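PDB 2XCB: regulatory protein PcrH from Pseudomonas aeruginosa, which binds the chaperone-binding region of the translocator protein PopD, probably as its type III secretion chaperone. Local coordinates for residues D101-R113 and A126-K140. Sequence-based numbering, arbitrary orientation. Where two conformers were deposited one is given.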
# COMPACT_ATOMS: atom_id res chain seq x y z
N ASP A 101 -13.44 9.22 -30.61
CA ASP A 101 -13.46 10.69 -30.59
C ASP A 101 -12.22 11.15 -31.29
O ASP A 101 -11.21 11.34 -30.67
CB ASP A 101 -13.52 11.24 -29.14
CG ASP A 101 -13.48 12.77 -29.05
OD1 ASP A 101 -13.25 13.55 -30.04
OD2 ASP A 101 -13.65 13.22 -27.91
N LEU A 102 -12.33 11.43 -32.58
CA LEU A 102 -11.14 11.76 -33.37
C LEU A 102 -10.50 13.11 -33.11
O LEU A 102 -9.28 13.29 -33.24
CB LEU A 102 -11.45 11.63 -34.90
CG LEU A 102 -11.77 10.23 -35.40
CD1 LEU A 102 -11.88 10.21 -36.94
CD2 LEU A 102 -10.68 9.27 -34.98
N ASP A 103 -11.35 14.09 -32.85
CA ASP A 103 -10.89 15.43 -32.51
C ASP A 103 -10.12 15.44 -31.16
O ASP A 103 -9.06 16.06 -31.06
CB ASP A 103 -12.10 16.36 -32.36
CG ASP A 103 -12.82 16.64 -33.71
OD1 ASP A 103 -12.25 16.36 -34.75
OD2 ASP A 103 -13.99 17.11 -33.70
N GLY A 104 -10.65 14.75 -30.14
CA GLY A 104 -9.87 14.62 -28.90
C GLY A 104 -8.53 13.93 -29.17
O GLY A 104 -7.50 14.33 -28.65
N ALA A 105 -8.50 12.91 -30.00
CA ALA A 105 -7.23 12.18 -30.14
C ALA A 105 -6.24 13.05 -30.88
O ALA A 105 -5.02 13.02 -30.61
CB ALA A 105 -7.44 10.85 -30.92
N GLU A 106 -6.73 13.72 -31.92
CA GLU A 106 -5.85 14.63 -32.70
C GLU A 106 -5.22 15.71 -31.77
O GLU A 106 -4.04 15.94 -31.86
CB GLU A 106 -6.66 15.33 -33.80
CG GLU A 106 -5.90 16.40 -34.57
CD GLU A 106 -6.64 16.86 -35.84
OE1 GLU A 106 -7.80 17.31 -35.70
OE2 GLU A 106 -6.07 16.74 -36.95
N SER A 107 -6.05 16.37 -30.94
CA SER A 107 -5.56 17.38 -29.97
C SER A 107 -4.48 16.78 -29.08
O SER A 107 -3.38 17.36 -28.92
CB SER A 107 -6.70 17.85 -29.06
OG SER A 107 -7.80 18.29 -29.81
N GLY A 108 -4.75 15.58 -28.52
CA GLY A 108 -3.80 14.96 -27.54
C GLY A 108 -2.46 14.64 -28.18
O GLY A 108 -1.38 14.88 -27.57
N PHE A 109 -2.52 14.03 -29.37
CA PHE A 109 -1.26 13.58 -30.06
C PHE A 109 -0.48 14.83 -30.51
O PHE A 109 0.72 14.86 -30.44
CB PHE A 109 -1.57 12.69 -31.29
CG PHE A 109 -2.03 11.29 -30.93
CD1 PHE A 109 -1.33 10.52 -30.01
CD2 PHE A 109 -3.17 10.75 -31.52
CE1 PHE A 109 -1.76 9.22 -29.64
CE2 PHE A 109 -3.58 9.45 -31.21
CZ PHE A 109 -2.88 8.68 -30.24
N TYR A 110 -1.19 15.87 -30.96
CA TYR A 110 -0.58 17.20 -31.25
C TYR A 110 0.18 17.81 -30.03
O TYR A 110 1.43 18.10 -30.10
CB TYR A 110 -1.71 18.10 -31.73
CG TYR A 110 -1.26 19.50 -32.23
CD1 TYR A 110 -0.71 19.67 -33.54
CD2 TYR A 110 -1.42 20.61 -31.40
CE1 TYR A 110 -0.31 20.97 -34.01
CE2 TYR A 110 -1.01 21.92 -31.84
CZ TYR A 110 -0.50 22.08 -33.15
OH TYR A 110 -0.12 23.36 -33.53
N SER A 111 -0.52 17.92 -28.89
CA SER A 111 0.11 18.39 -27.64
C SER A 111 1.27 17.50 -27.24
O SER A 111 2.32 18.01 -26.88
CB SER A 111 -0.89 18.46 -26.49
OG SER A 111 -1.87 19.44 -26.78
N ALA A 112 1.06 16.18 -27.31
CA ALA A 112 2.13 15.23 -26.91
C ALA A 112 3.35 15.42 -27.78
O ALA A 112 4.51 15.34 -27.29
CB ALA A 112 1.62 13.76 -26.99
N ARG A 113 3.12 15.66 -29.08
CA ARG A 113 4.30 15.84 -29.92
C ARG A 113 5.03 17.11 -29.51
O ARG A 113 6.23 17.10 -29.40
CB ARG A 113 4.03 15.81 -31.46
CG ARG A 113 5.38 16.07 -32.23
CD ARG A 113 5.36 16.05 -33.78
NE ARG A 113 4.38 16.97 -34.28
CZ ARG A 113 3.85 16.92 -35.50
NH1 ARG A 113 4.25 15.99 -36.35
NH2 ARG A 113 2.91 17.80 -35.85
N ALA A 126 8.03 11.49 -29.08
CA ALA A 126 7.79 12.56 -30.04
C ALA A 126 7.49 11.97 -31.43
O ALA A 126 6.50 12.33 -32.04
CB ALA A 126 8.93 13.53 -30.10
N ALA A 127 8.30 11.02 -31.87
CA ALA A 127 8.08 10.34 -33.15
C ALA A 127 6.80 9.53 -33.16
O ALA A 127 6.06 9.54 -34.15
CB ALA A 127 9.29 9.45 -33.47
N ARG A 128 6.47 8.87 -32.05
CA ARG A 128 5.21 8.13 -31.97
C ARG A 128 4.02 9.06 -32.00
O ARG A 128 3.04 8.72 -32.60
CB ARG A 128 5.07 7.28 -30.69
CG ARG A 128 5.93 6.01 -30.64
CD ARG A 128 5.74 5.33 -29.25
NE ARG A 128 4.47 4.61 -29.15
CZ ARG A 128 3.87 4.26 -28.01
NH1 ARG A 128 4.39 4.58 -26.83
NH2 ARG A 128 2.74 3.57 -28.08
N ALA A 129 4.11 10.19 -31.29
CA ALA A 129 3.04 11.14 -31.24
C ALA A 129 2.82 11.70 -32.66
O ALA A 129 1.69 11.92 -33.06
CB ALA A 129 3.38 12.24 -30.25
N GLY A 130 3.89 11.94 -33.39
CA GLY A 130 3.82 12.47 -34.77
C GLY A 130 3.21 11.41 -35.67
O GLY A 130 2.26 11.72 -36.42
N ALA A 131 3.64 10.14 -35.51
CA ALA A 131 3.05 9.03 -36.30
C ALA A 131 1.54 8.86 -36.05
O ALA A 131 0.72 8.74 -37.01
CB ALA A 131 3.78 7.68 -36.06
N MET A 132 1.17 8.83 -34.76
CA MET A 132 -0.25 8.74 -34.40
C MET A 132 -1.06 9.94 -34.88
O MET A 132 -2.21 9.80 -35.37
CB MET A 132 -0.44 8.52 -32.87
CG MET A 132 0.01 7.14 -32.38
SD MET A 132 -0.74 5.81 -33.37
CE MET A 132 -2.48 5.88 -32.87
N LEU A 133 -0.51 11.14 -34.73
CA LEU A 133 -1.21 12.30 -35.23
C LEU A 133 -1.51 12.18 -36.74
O LEU A 133 -2.63 12.44 -37.19
CB LEU A 133 -0.38 13.59 -34.96
CG LEU A 133 -1.00 14.90 -35.51
CD1 LEU A 133 -2.35 15.19 -34.91
CD2 LEU A 133 -0.01 16.06 -35.30
N GLU A 134 -0.51 11.78 -37.49
CA GLU A 134 -0.64 11.61 -38.96
C GLU A 134 -1.76 10.58 -39.26
O GLU A 134 -2.60 10.78 -40.17
CB GLU A 134 0.68 11.10 -39.55
CG GLU A 134 1.87 12.10 -39.52
CD GLU A 134 3.16 11.53 -40.24
OE1 GLU A 134 4.30 11.82 -39.77
OE2 GLU A 134 3.03 10.78 -41.25
N ALA A 135 -1.76 9.47 -38.48
CA ALA A 135 -2.75 8.41 -38.65
C ALA A 135 -4.12 8.95 -38.42
O ALA A 135 -5.03 8.68 -39.21
CB ALA A 135 -2.49 7.20 -37.73
N VAL A 136 -4.30 9.73 -37.35
CA VAL A 136 -5.60 10.27 -37.04
C VAL A 136 -6.10 11.30 -38.05
O VAL A 136 -7.29 11.36 -38.40
CB VAL A 136 -5.60 10.93 -35.59
CG1 VAL A 136 -6.86 11.77 -35.40
CG2 VAL A 136 -5.53 9.86 -34.49
N THR A 137 -5.22 12.18 -38.48
CA THR A 137 -5.56 13.19 -39.50
C THR A 137 -5.99 12.49 -40.79
O THR A 137 -7.01 12.89 -41.42
CB THR A 137 -4.37 14.14 -39.79
OG1 THR A 137 -4.03 14.84 -38.57
CG2 THR A 137 -4.75 15.16 -40.90
N ALA A 138 -5.25 11.44 -41.17
CA ALA A 138 -5.62 10.58 -42.34
C ALA A 138 -7.07 10.03 -42.24
O ALA A 138 -7.79 10.01 -43.24
CB ALA A 138 -4.60 9.46 -42.56
N ARG A 139 -7.48 9.60 -41.04
CA ARG A 139 -8.84 9.07 -40.84
C ARG A 139 -9.88 10.18 -40.89
O ARG A 139 -11.01 9.95 -41.39
CB ARG A 139 -8.94 8.28 -39.52
CG ARG A 139 -7.83 7.20 -39.34
CD ARG A 139 -8.38 5.88 -38.82
NE ARG A 139 -8.05 5.58 -37.44
CZ ARG A 139 -6.89 5.07 -37.03
NH1 ARG A 139 -5.92 4.83 -37.89
NH2 ARG A 139 -6.70 4.82 -35.75
N LYS A 140 -9.54 11.37 -40.38
CA LYS A 140 -10.54 12.47 -40.44
C LYS A 140 -10.70 12.95 -41.89
O LYS A 140 -11.77 13.39 -42.27
CB LYS A 140 -10.14 13.70 -39.57
CG LYS A 140 -10.55 13.59 -38.09
CD LYS A 140 -9.85 14.66 -37.27
CE LYS A 140 -10.46 16.05 -37.56
NZ LYS A 140 -10.30 16.87 -36.32
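Phe109 and Met132 meet between two helices, 102-113 and 126-140, that run antiparallel at 152° with axes 8.2 Å apart. Met132 CB sits 3.4 Å from the Phe109 ring centroid and 5° off its normal, which defines a CH-pi contact over one face. Val136 CG2 instead reaches the ring edge, 3.8 Å from Phe109 CE2. Met132 SD stands obliquely to the same ring, a looser Met-aromatic contact. Phe109 thus fills a hole between Ala129, Met132, Leu133 and Val136, while Phe90 meets it edge-to-face from helix 87-98.

Knobs also enter in the reverse direction. Leu133, with CG anti to its N (chi1 178°), sends CD1 to Glu106 O at 3.6 Å and CD2 over one face of the Arg113 guanidinium, 3.4 Å from Arg113 NH2. Small residues meet where Ala112 CB lies 4.0 Å from Ala129 CB, and Arg113 is a knob among Ala126, Ala129, Gly130 and Leu133.

Polar contacts gather at the other end. Lys140 NZ donates to both Asp103 OD1 and Glu106 OE1 at 2.6 Å, forming two salt bridges; it meets the first on its anti side and the second on its syn side, from outside both carboxylate planes. Lys140 CG packs on Leu102 CB and CD1, the two side chains running in opposite directions, joining this network to the apolar seam.

Two carboxylates sharing one ammonium would be expected to favour its charged form, so a largely apolar, interlocked alpha-hairpin carries its salt-bridge network near the chain's C-terminal end.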